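Local coordinates for protein agarase (Microbulbifer thermotolerans, PDB 3WZ1) that hydrolyses the beta-1,4-galactosidic linkages of agarose in endo fashion, through its GH16 catalytic domain, releasing mainly neoagarotetraose, at residues S78-G83 with P251-L256; P101-A106 with R270-V275; L150-H155 with L199-D204. All blocks are in the same frame, centred on the assembly; numbering follows the deposited sequence.

In the fold
The three contacts tie together different parts of the GH16 beta-jelly roll. Contact 1 docks helix 253-256 on the end of strand 73-80; contact 2 pairs strand 102-109 with strand 264-276, which is also a partner of strand 73-80. Their centres lie about 36 Å apart, on opposite sides of the chain's centre, and their segments alternate in sequence. Contact 3 joins strands 150-158 and 198-203 face to face; both its segments fall between 101-106 and 251-256 in the sequence. It touches contact 2 through Tyr103 and Tyr202, centres about 14 Å apart; its centre is about 29 Å from that of contact 1. Chain-distant pieces thus close one compact catalytic domain.

Contact 1. Residues S78-G83 with P251-L256; sequences SGRKPG and PTDAEL
A short helix, 253-256, docks on the end of strand 73-80 of the jelly roll, and Arg80 makes the polar part of the junction with Asp253 and Pro251. The arginine grips the carboxylate side-on, with both bonds ending on a single oxygen: NE of Arg80 lies 2.7 Å from OD1 of Asp253, and NH2 of Arg80 lies 2.9 Å from the same OD1. Both approach nearly along the C-O axis of the acid, and OD1 sits in the guanidinium plane, although the carboxylate itself is turned 55° from it. NH2 of Arg80 also donates to O of Pro251 at 3.1 Å, and a water bonded to Arg80 NH1 bridges to that carbonyl. Bends at chi2 (66°) and chi3 (67°) curl the arginine chain back, bringing one guanidinium face onto the leucine: CD1 of Leu256 stands 3.5 Å from CZ of Arg80, over the group's centre. The other branch, CD2 of Leu256, meets OG of Ser78 at 3.6 Å, while that hydroxyl is hydrogen-bonded to Asn262. Replacing the arginine by an alanine would take away both bonds to OD1 and would probably leave the Asp253 carboxylate without its countercharge, the Pro251 carbonyl without its NH2 donor and Leu256 CD1 without its cover. At the start of the helix a capping box secures the turn: Glu255 N donates to OG1 of Thr252 at 3.1 Å, and Thr252 N returns a bond to OE1 of Glu255. The first turn thus has bonds within itself as well as to Arg80. Strand 87-94 completes the setting: Gly79 shares backbone bonds with Tyr88, Arg80 and Leu256 both pack on Val87, and Arg80 NH1 reaches Gln86 O just ahead of that strand.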
loop_
_atom_site.group_PDB
_atom_site.type_symbol
_atom_site.label_atom_id
_atom_site.label_comp_id
_atom_site.label_asym_id
_atom_site.label_seq_id
_atom_site.Cartn_x
_atom_site.Cartn_y
_atom_site.Cartn_z
ATOM N N SER A 78 -14.865 0.229 -5.396
ATOM C CA SER A 78 -15.094 -1.151 -5.779
ATOM C C SER A 78 -16.515 -1.292 -6.304
ATOM O O SER A 78 -17.422 -0.527 -5.937
ATOM C CB SER A 78 -14.867 -2.094 -4.602
ATOM O OG SER A 78 -15.716 -1.796 -3.508
ATOM N N GLY A 79 -16.708 -2.282 -7.163
ATOM C CA GLY A 79 -18.044 -2.616 -7.657
ATOM C C GLY A 79 -18.045 -3.958 -8.329
ATOM O O GLY A 79 -16.994 -4.465 -8.713
ATOM N N ARG A 80 -19.226 -4.548 -8.453
ATOM C CA ARG A 80 -19.365 -5.810 -9.164
ATOM C C ARG A 80 -19.225 -5.554 -10.659
ATOM O O ARG A 80 -19.826 -4.600 -11.192
ATOM C CB ARG A 80 -20.724 -6.439 -8.887
ATOM C CG ARG A 80 -20.979 -7.734 -9.662
ATOM C CD ARG A 80 -20.053 -8.854 -9.250
ATOM N NE ARG A 80 -20.326 -9.285 -7.889
ATOM C CZ ARG A 80 -19.428 -9.746 -7.027
ATOM N NH1 ARG A 80 -18.134 -9.870 -7.353
ATOM N NH2 ARG A 80 -19.828 -10.096 -5.805
ATOM N N LYS A 81 -18.443 -6.396 -11.332
ATOM C CA LYS A 81 -18.411 -6.379 -12.794
ATOM C C LYS A 81 -19.683 -7.085 -13.258
ATOM O O LYS A 81 -19.859 -8.275 -12.955
ATOM C CB LYS A 81 -17.148 -7.068 -13.309
ATOM C CG LYS A 81 -17.148 -7.269 -14.817
ATOM C CD LYS A 81 -15.846 -7.848 -15.318
ATOM C CE LYS A 81 -15.825 -7.948 -16.844
ATOM N NZ LYS A 81 -14.607 -8.696 -17.258
ATOM N N PRO A 82 -20.591 -6.350 -13.926
ATOM C CA PRO A 82 -21.908 -6.929 -14.205
ATOM C C PRO A 82 -21.874 -8.258 -14.956
ATOM O O PRO A 82 -21.125 -8.433 -15.908
ATOM C CB PRO A 82 -22.608 -5.842 -15.025
ATOM C CG PRO A 82 -21.978 -4.574 -14.587
ATOM C CD PRO A 82 -20.543 -4.923 -14.308
ATOM N N GLY A 83 -22.674 -9.196 -14.467
ATOM C CA GLY A 83 -22.817 -10.511 -15.077
ATOM C C GLY A 83 -21.668 -11.468 -14.843
ATOM O O GLY A 83 -21.564 -12.491 -15.520
ATOM N N PRO A 251 -15.963 -10.175 -1.703
ATOM C CA PRO A 251 -17.121 -9.350 -1.402
ATOM C C PRO A 251 -18.433 -9.863 -1.993
ATOM O O PRO A 251 -18.452 -10.433 -3.094
ATOM C CB PRO A 251 -16.790 -8.001 -2.034
ATOM C CG PRO A 251 -15.316 -7.992 -2.085
ATOM C CD PRO A 251 -14.896 -9.393 -2.365
ATOM N N THR A 252 -19.512 -9.618 -1.274
ATOM C CA THR A 252 -20.846 -9.892 -1.792
ATOM C C THR A 252 -21.337 -8.695 -2.614
ATOM O O THR A 252 -20.832 -7.563 -2.502
ATOM C CB THR A 252 -21.844 -10.130 -0.651
ATOM O OG1 THR A 252 -21.986 -8.928 0.110
ATOM C CG2 THR A 252 -21.385 -11.273 0.250
ATOM N N ASP A 253 -22.366 -8.914 -3.436
ATOM C CA ASP A 253 -22.975 -7.817 -4.158
ATOM C C ASP A 253 -23.490 -6.718 -3.207
ATOM O O ASP A 253 -23.385 -5.543 -3.496
ATOM C CB ASP A 253 -24.171 -8.302 -4.996
ATOM C CG ASP A 253 -23.770 -9.176 -6.161
ATOM O OD1 ASP A 253 -22.576 -9.438 -6.385
ATOM O OD2 ASP A 253 -24.689 -9.613 -6.890
ATOM N N ALA A 254 -24.035 -7.119 -2.062
ATOM C CA ALA A 254 -24.574 -6.159 -1.108
ATOM C C ALA A 254 -23.473 -5.261 -0.534
ATOM O O ALA A 254 -23.663 -4.067 -0.376
ATOM C CB ALA A 254 -25.310 -6.873 0.015
ATOM N N GLU A 255 -22.310 -5.846 -0.259
ATOM C CA GLU A 255 -21.161 -5.081 0.232
ATOM C C GLU A 255 -20.652 -4.114 -0.842
ATOM O O GLU A 255 -20.407 -2.939 -0.591
ATOM C CB GLU A 255 -20.049 -6.025 0.664
ATOM C CG GLU A 255 -20.335 -6.749 1.966
ATOM C CD GLU A 255 -19.403 -7.883 2.268
ATOM O OE1 GLU A 255 -18.731 -8.404 1.350
ATOM O OE2 GLU A 255 -19.319 -8.274 3.451
ATOM N N LEU A 256 -20.539 -4.612 -2.075
ATOM C CA LEU A 256 -20.016 -3.800 -3.167
ATOM C C LEU A 256 -20.924 -2.634 -3.521
ATOM O O LEU A 256 -20.469 -1.608 -4.001
ATOM C CB LEU A 256 -19.794 -4.669 -4.408
ATOM C CG LEU A 256 -18.642 -5.655 -4.282
ATOM C CD1 LEU A 256 -18.784 -6.739 -5.321
ATOM C CD2 LEU A 256 -17.310 -4.943 -4.416
HETATM O O HOH W 1 -16.701 -11.143 -5.117
#

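Contact 2. Residues P101-A106 with R270-V275; sequences PVYMEA and RFYKPV
Tyr103 and Tyr272 face each other as a hydrogen-bonded pair of antiparallel strands, the segment axes 4.7 Å apart at 165°. Tyr103 N donates to O of Tyr272 at 2.8 Å and Tyr272 N answers to O of Tyr103. Glu105 and Arg270 form the second such pair, so four amide N-H groups and four carbonyls are satisfied across the join. Their side chains run alongside each other, pointing the same way, and form a salt bridge: NE of Arg270 is 2.8 Å from OE1 of Glu105, coming from above the carboxylate plane, and the bond from NH2 is weak. Trp268 also donates to OE1. The other oxygen, OE2, accepts from OH of Tyr103 at 2.7 Å, on its anti side, and forms a salt bridge with Arg188. This buried carboxylate is engaged at both oxygens, which would probably favour its charged form. Arg270 NH1 donates to OH of Tyr272 and to O of Val8. At the opposite end, NZ of Lys273 donates to O of Pro101 at 2.8 Å, from above the carbonyl plane; bends at chi2 (-72°) and chi3 (-70°) fold the lysine back onto it. Beside this bond the proline rings touch, CG of Pro101 to CG of Pro274 at 3.7 Å. Between the bonded pairs, Met104 CB packs against Phe271 CD2 at 3.9 Å; Phe271 N donates to Ser26 OG, and Met104 shares backbone bonds with Val191. Strand 187-195 continues the pairing beyond 102-109, and strand 18-22 flanks 264-276; strand 116-123 packs on the Met104 and Phe271 side through Phe119 and Phe121.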
loop_
_atom_site.group_PDB
_atom_site.type_symbol
_atom_site.label_atom_id
_atom_site.label_comp_id
_atom_site.label_asym_id
_atom_site.label_seq_id
_atom_site.Cartn_x
_atom_site.Cartn_y
_atom_site.Cartn_z
ATOM N N PRO A 101 17.923 5.018 -0.030
ATOM C CA PRO A 101 17.136 5.137 1.184
ATOM C C PRO A 101 15.955 6.083 0.990
ATOM O O PRO A 101 16.097 7.155 0.385
ATOM C CB PRO A 101 18.122 5.736 2.191
ATOM C CG PRO A 101 19.059 6.549 1.341
ATOM C CD PRO A 101 19.137 5.857 0.004
ATOM N N VAL A 102 14.800 5.692 1.520
ATOM C CA VAL A 102 13.621 6.511 1.395
ATOM C C VAL A 102 12.608 6.136 2.461
ATOM O O VAL A 102 12.455 4.957 2.769
ATOM C CB VAL A 102 13.000 6.380 -0.029
ATOM C CG1 VAL A 102 12.565 4.942 -0.312
ATOM C CG2 VAL A 102 11.860 7.366 -0.231
ATOM N N TYR A 103 11.951 7.146 3.030
ATOM C CA TYR A 103 10.819 6.924 3.941
ATOM C C TYR A 103 9.539 7.128 3.150
ATOM O O TYR A 103 9.387 8.151 2.502
ATOM C CB TYR A 103 10.856 7.894 5.138
ATOM C CG TYR A 103 9.711 7.705 6.098
ATOM C CD1 TYR A 103 9.673 6.608 6.960
ATOM C CD2 TYR A 103 8.636 8.598 6.126
ATOM C CE1 TYR A 103 8.623 6.412 7.833
ATOM C CE2 TYR A 103 7.574 8.391 6.987
ATOM C CZ TYR A 103 7.569 7.295 7.831
ATOM O OH TYR A 103 6.517 7.089 8.703
ATOM N N MET A 104 8.630 6.158 3.217
ATOM C CA MET A 104 7.423 6.127 2.376
ATOM C C MET A 104 6.216 5.928 3.283
ATOM O O MET A 104 6.169 4.936 4.004
ATOM C CB MET A 104 7.520 4.953 1.396
ATOM C CG MET A 104 8.869 4.852 0.716
ATOM S SD MET A 104 9.026 3.465 -0.462
ATOM C CE MET A 104 8.896 2.067 0.626
ATOM N N GLU A 105 5.251 6.846 3.240
ATOM C CA GLU A 105 4.163 6.851 4.222
ATOM C C GLU A 105 2.842 7.241 3.606
ATOM O O GLU A 105 2.785 8.151 2.772
ATOM C CB GLU A 105 4.519 7.819 5.346
ATOM C CG GLU A 105 3.575 7.785 6.541
ATOM C CD GLU A 105 3.792 8.996 7.409
ATOM O OE1 GLU A 105 3.257 10.074 7.049
ATOM O OE2 GLU A 105 4.439 8.828 8.424
ATOM N N ALA A 106 1.767 6.578 4.033
ATOM C CA ALA A 106 0.418 6.988 3.661
ATOM C C ALA A 106 -0.408 7.235 4.903
ATOM O O ALA A 106 -0.232 6.558 5.906
ATOM C CB ALA A 106 -0.275 5.930 2.836
ATOM N N ARG A 270 3.365 10.419 1.135
ATOM C CA ARG A 270 4.522 11.281 1.163
ATOM C C ARG A 270 5.773 10.435 1.276
ATOM O O ARG A 270 5.768 9.314 1.832
ATOM C CB ARG A 270 4.420 12.316 2.286
ATOM C CG ARG A 270 4.506 11.780 3.702
ATOM C CD ARG A 270 4.353 12.903 4.740
ATOM N NE ARG A 270 4.472 12.384 6.095
ATOM C CZ ARG A 270 4.823 13.087 7.177
ATOM N NH1 ARG A 270 5.184 14.364 7.074
ATOM N NH2 ARG A 270 4.822 12.481 8.361
ATOM N N PHE A 271 6.852 11.001 0.764
ATOM C CA PHE A 271 8.097 10.291 0.621
ATOM C C PHE A 271 9.211 11.249 0.963
ATOM O O PHE A 271 9.175 12.399 0.514
ATOM C CB PHE A 271 8.254 9.797 -0.825
ATOM C CG PHE A 271 7.038 9.105 -1.367
ATOM C CD1 PHE A 271 6.036 9.827 -1.967
ATOM C CD2 PHE A 271 6.895 7.732 -1.259
ATOM C CE1 PHE A 271 4.890 9.194 -2.440
ATOM C CE2 PHE A 271 5.760 7.099 -1.738
ATOM C CZ PHE A 271 4.773 7.827 -2.324
ATOM N N TYR A 272 10.199 10.791 1.736
ATOM C CA TYR A 272 11.345 11.646 2.088
ATOM C C TYR A 272 12.651 10.924 1.856
ATOM O O TYR A 272 12.764 9.716 2.114
ATOM C CB TYR A 272 11.288 12.083 3.567
ATOM C CG TYR A 272 10.122 12.980 3.932
ATOM C CD1 TYR A 272 8.891 12.443 4.249
ATOM C CD2 TYR A 272 10.250 14.381 3.952
ATOM C CE1 TYR A 272 7.816 13.248 4.571
ATOM C CE2 TYR A 272 9.172 15.184 4.278
ATOM C CZ TYR A 272 7.961 14.611 4.592
ATOM O OH TYR A 272 6.884 15.434 4.921
ATOM N N LYS A 273 13.649 11.705 1.433
ATOM C CA LYS A 273 14.999 11.227 1.221
ATOM C C LYS A 273 15.910 11.837 2.276
ATOM O O LYS A 273 15.794 13.022 2.570
ATOM C CB LYS A 273 15.487 11.658 -0.152
ATOM C CG LYS A 273 14.617 11.161 -1.285
ATOM C CD LYS A 273 14.767 9.673 -1.503
ATOM C CE LYS A 273 16.115 9.283 -2.085
ATOM N NZ LYS A 273 16.196 7.813 -2.347
ATOM N N PRO A 274 16.812 11.035 2.841
ATOM C CA PRO A 274 17.732 11.595 3.820
ATOM C C PRO A 274 18.895 12.268 3.086
ATOM O O PRO A 274 19.520 11.655 2.205
ATOM C CB PRO A 274 18.158 10.363 4.622
ATOM C CG PRO A 274 18.139 9.253 3.629
ATOM C CD PRO A 274 17.029 9.587 2.650
ATOM N N VAL A 275 19.156 13.534 3.419
ATOM C CA VAL A 275 20.161 14.335 2.741
ATOM C C VAL A 275 20.983 15.098 3.774
ATOM O O VAL A 275 20.503 15.385 4.858
ATOM C CB VAL A 275 19.539 15.306 1.728
ATOM C CG1 VAL A 275 18.705 14.542 0.694
ATOM C CG2 VAL A 275 18.703 16.364 2.424
#

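Contact 3. Residues L150-H155 with L199-D204; sequences LHLSHH and LEYYVD
Leu152 lies over one face of the Tyr201 ring in the tightest part of this contact, its CB 4.0 Å from the ring centroid and 19° off the normal, a CH-pi approach. The two side chains slide past each other in opposite directions, and CD2 of Leu152 adds a touch to CD2 of Tyr201 at 3.9 Å. Past the leucine, the phenol reaches the facing backbone: OH of Tyr201 donates to O of Ser153 at 2.7 Å, from well above the carbonyl plane. With CG anti to its own carbonyl carbon (chi1 -66°), Tyr201 extends across toward 150-155. On one flank Leu150 and Val203 meet tip to tip, CD1 of Leu150 to CG2 of Val203 at 3.9 Å.

The other flank is looser and hydrated. There CD1 of Leu199 only brushes CB of His154 at 4.1 Å, and a water donates to Tyr201 OH at 2.9 Å while lying 2.8 Å from ND1 of His154, whose NE2 bonds to Ile217 O.

The axes of 153-155 and 199-203 come no closer than 9.8 Å; no backbone-to-backbone bond joins them, and side chains do so instead, one bonding the Ser153 carbonyl, as between layers of the GH16 beta-jelly roll. Strand 150-158 pairs with strand 128-135, carrying the predicted nucleophile Glu129 and proton donor Glu134, and His151 ND1 bonds Glu134 OE1, consistent with this core backing the active-site region.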
loop_
_atom_site.group_PDB
_atom_site.type_symbol
_atom_site.label_atom_id
_atom_site.label_comp_id
_atom_site.label_asym_id
_atom_site.label_seq_id
_atom_site.Cartn_x
_atom_site.Cartn_y
_atom_site.Cartn_z
ATOM N N LEU A 150 -2.773 -4.926 10.909
ATOM C CA LEU A 150 -2.129 -4.405 9.676
ATOM C C LEU A 150 -1.085 -5.440 9.272
ATOM O O LEU A 150 -0.282 -5.879 10.099
ATOM C CB LEU A 150 -1.446 -3.068 9.944
ATOM C CG LEU A 150 -2.365 -1.922 10.362
ATOM C CD1 LEU A 150 -1.542 -0.724 10.858
ATOM C CD2 LEU A 150 -3.310 -1.511 9.224
ATOM N N HIS A 151 -1.083 -5.864 8.015
ATOM C CA HIS A 151 -0.107 -6.828 7.557
ATOM C C HIS A 151 1.141 -6.050 7.146
ATOM O O HIS A 151 1.100 -5.257 6.188
ATOM C CB HIS A 151 -0.655 -7.630 6.378
ATOM C CG HIS A 151 0.223 -8.759 5.967
ATOM N ND1 HIS A 151 0.453 -9.071 4.647
ATOM C CD2 HIS A 151 0.928 -9.655 6.693
ATOM C CE1 HIS A 151 1.271 -10.102 4.575
ATOM N NE2 HIS A 151 1.547 -10.493 5.808
ATOM N N LEU A 152 2.234 -6.268 7.867
ATOM C CA LEU A 152 3.505 -5.567 7.614
ATOM C C LEU A 152 4.426 -6.542 6.953
ATOM O O LEU A 152 4.870 -7.489 7.594
ATOM C CB LEU A 152 4.117 -5.085 8.922
ATOM C CG LEU A 152 3.198 -4.248 9.822
ATOM C CD1 LEU A 152 3.939 -3.869 11.095
ATOM C CD2 LEU A 152 2.683 -3.015 9.114
ATOM N N SER A 153 4.710 -6.351 5.672
ATOM C CA SER A 153 5.381 -7.398 4.930
ATOM C C SER A 153 6.130 -6.899 3.708
ATOM O O SER A 153 6.179 -5.700 3.416
ATOM C CB SER A 153 4.386 -8.517 4.564
ATOM O OG SER A 153 5.101 -9.744 4.289
ATOM N N HIS A 154 6.746 -7.846 3.029
ATOM C CA HIS A 154 7.433 -7.602 1.766
ATOM C C HIS A 154 7.509 -8.937 1.062
ATOM O O HIS A 154 7.330 -9.972 1.707
ATOM C CB HIS A 154 8.843 -7.026 1.978
ATOM C CG HIS A 154 9.865 -8.051 2.369
ATOM N ND1 HIS A 154 10.111 -8.390 3.679
ATOM C CD2 HIS A 154 10.682 -8.828 1.618
ATOM C CE1 HIS A 154 11.050 -9.315 3.724
ATOM N NE2 HIS A 154 11.407 -9.607 2.487
ATOM N N HIS A 155 7.725 -8.916 -0.245
ATOM C CA HIS A 155 7.892 -10.170 -0.999
ATOM C C HIS A 155 9.103 -10.113 -1.890
ATOM O O HIS A 155 9.457 -9.060 -2.421
ATOM C CB HIS A 155 6.681 -10.437 -1.878
ATOM C CG HIS A 155 5.412 -10.684 -1.128
ATOM N ND1 HIS A 155 4.817 -11.930 -1.063
ATOM C CD2 HIS A 155 4.610 -9.848 -0.424
ATOM C CE1 HIS A 155 3.713 -11.849 -0.344
ATOM N NE2 HIS A 155 3.560 -10.595 0.055
ATOM N N LEU A 199 14.390 -2.788 6.646
ATOM C CA LEU A 199 13.099 -2.092 6.650
ATOM C C LEU A 199 12.635 -1.801 8.066
ATOM O O LEU A 199 12.721 -2.670 8.954
ATOM C CB LEU A 199 12.044 -2.990 6.007
ATOM C CG LEU A 199 12.308 -3.486 4.586
ATOM C CD1 LEU A 199 11.176 -4.392 4.176
ATOM C CD2 LEU A 199 12.436 -2.348 3.592
ATOM N N GLU A 200 12.090 -0.601 8.274
ATOM C CA GLU A 200 11.452 -0.239 9.540
ATOM C C GLU A 200 10.016 0.177 9.301
ATOM O O GLU A 200 9.758 1.035 8.454
ATOM C CB GLU A 200 12.193 0.902 10.235
ATOM C CG GLU A 200 13.631 0.567 10.613
ATOM C CD GLU A 200 14.472 1.776 10.965
ATOM O OE1 GLU A 200 14.020 2.935 10.869
ATOM O OE2 GLU A 200 15.655 1.544 11.346
ATOM N N TYR A 201 9.087 -0.406 10.056
ATOM C CA TYR A 201 7.661 -0.072 9.934
ATOM C C TYR A 201 7.186 0.824 11.062
ATOM O O TYR A 201 7.445 0.528 12.246
ATOM C CB TYR A 201 6.805 -1.334 9.921
ATOM C CG TYR A 201 7.026 -2.198 8.686
ATOM C CD1 TYR A 201 8.112 -3.049 8.596
ATOM C CD2 TYR A 201 6.149 -2.144 7.602
ATOM C CE1 TYR A 201 8.321 -3.817 7.469
ATOM C CE2 TYR A 201 6.352 -2.929 6.469
ATOM C CZ TYR A 201 7.439 -3.762 6.403
ATOM O OH TYR A 201 7.691 -4.550 5.291
ATOM N N TYR A 202 6.443 1.864 10.705
ATOM C CA TYR A 202 5.939 2.851 11.658
ATOM C C TYR A 202 4.429 3.010 11.525
ATOM O O TYR A 202 3.912 3.153 10.411
ATOM C CB TYR A 202 6.601 4.202 11.411
ATOM C CG TYR A 202 8.100 4.200 11.618
ATOM C CD1 TYR A 202 8.963 3.773 10.625
ATOM C CD2 TYR A 202 8.640 4.686 12.793
ATOM C CE1 TYR A 202 10.328 3.798 10.806
ATOM C CE2 TYR A 202 10.002 4.728 12.991
ATOM C CZ TYR A 202 10.851 4.271 11.990
ATOM O OH TYR A 202 12.209 4.304 12.193
ATOM N N VAL A 203 3.722 2.956 12.655
ATOM C CA VAL A 203 2.275 3.125 12.674
ATOM C C VAL A 203 1.965 4.327 13.565
ATOM O O VAL A 203 2.377 4.351 14.732
ATOM C CB VAL A 203 1.558 1.861 13.176
ATOM C CG1 VAL A 203 0.061 2.106 13.318
ATOM C CG2 VAL A 203 1.814 0.681 12.239
ATOM N N ASP A 204 1.298 5.338 13.013
ATOM C CA ASP A 204 0.939 6.532 13.767
ATOM C C ASP A 204 2.138 7.122 14.537
ATOM O O ASP A 204 2.026 7.510 15.716
ATOM C CB ASP A 204 -0.262 6.234 14.672
ATOM C CG ASP A 204 -1.512 5.878 13.882
ATOM O OD1 ASP A 204 -1.678 6.481 12.819
ATOM O OD2 ASP A 204 -2.320 5.050 14.367
HETATM O O HOH W 2 8.829 -7.139 5.805
#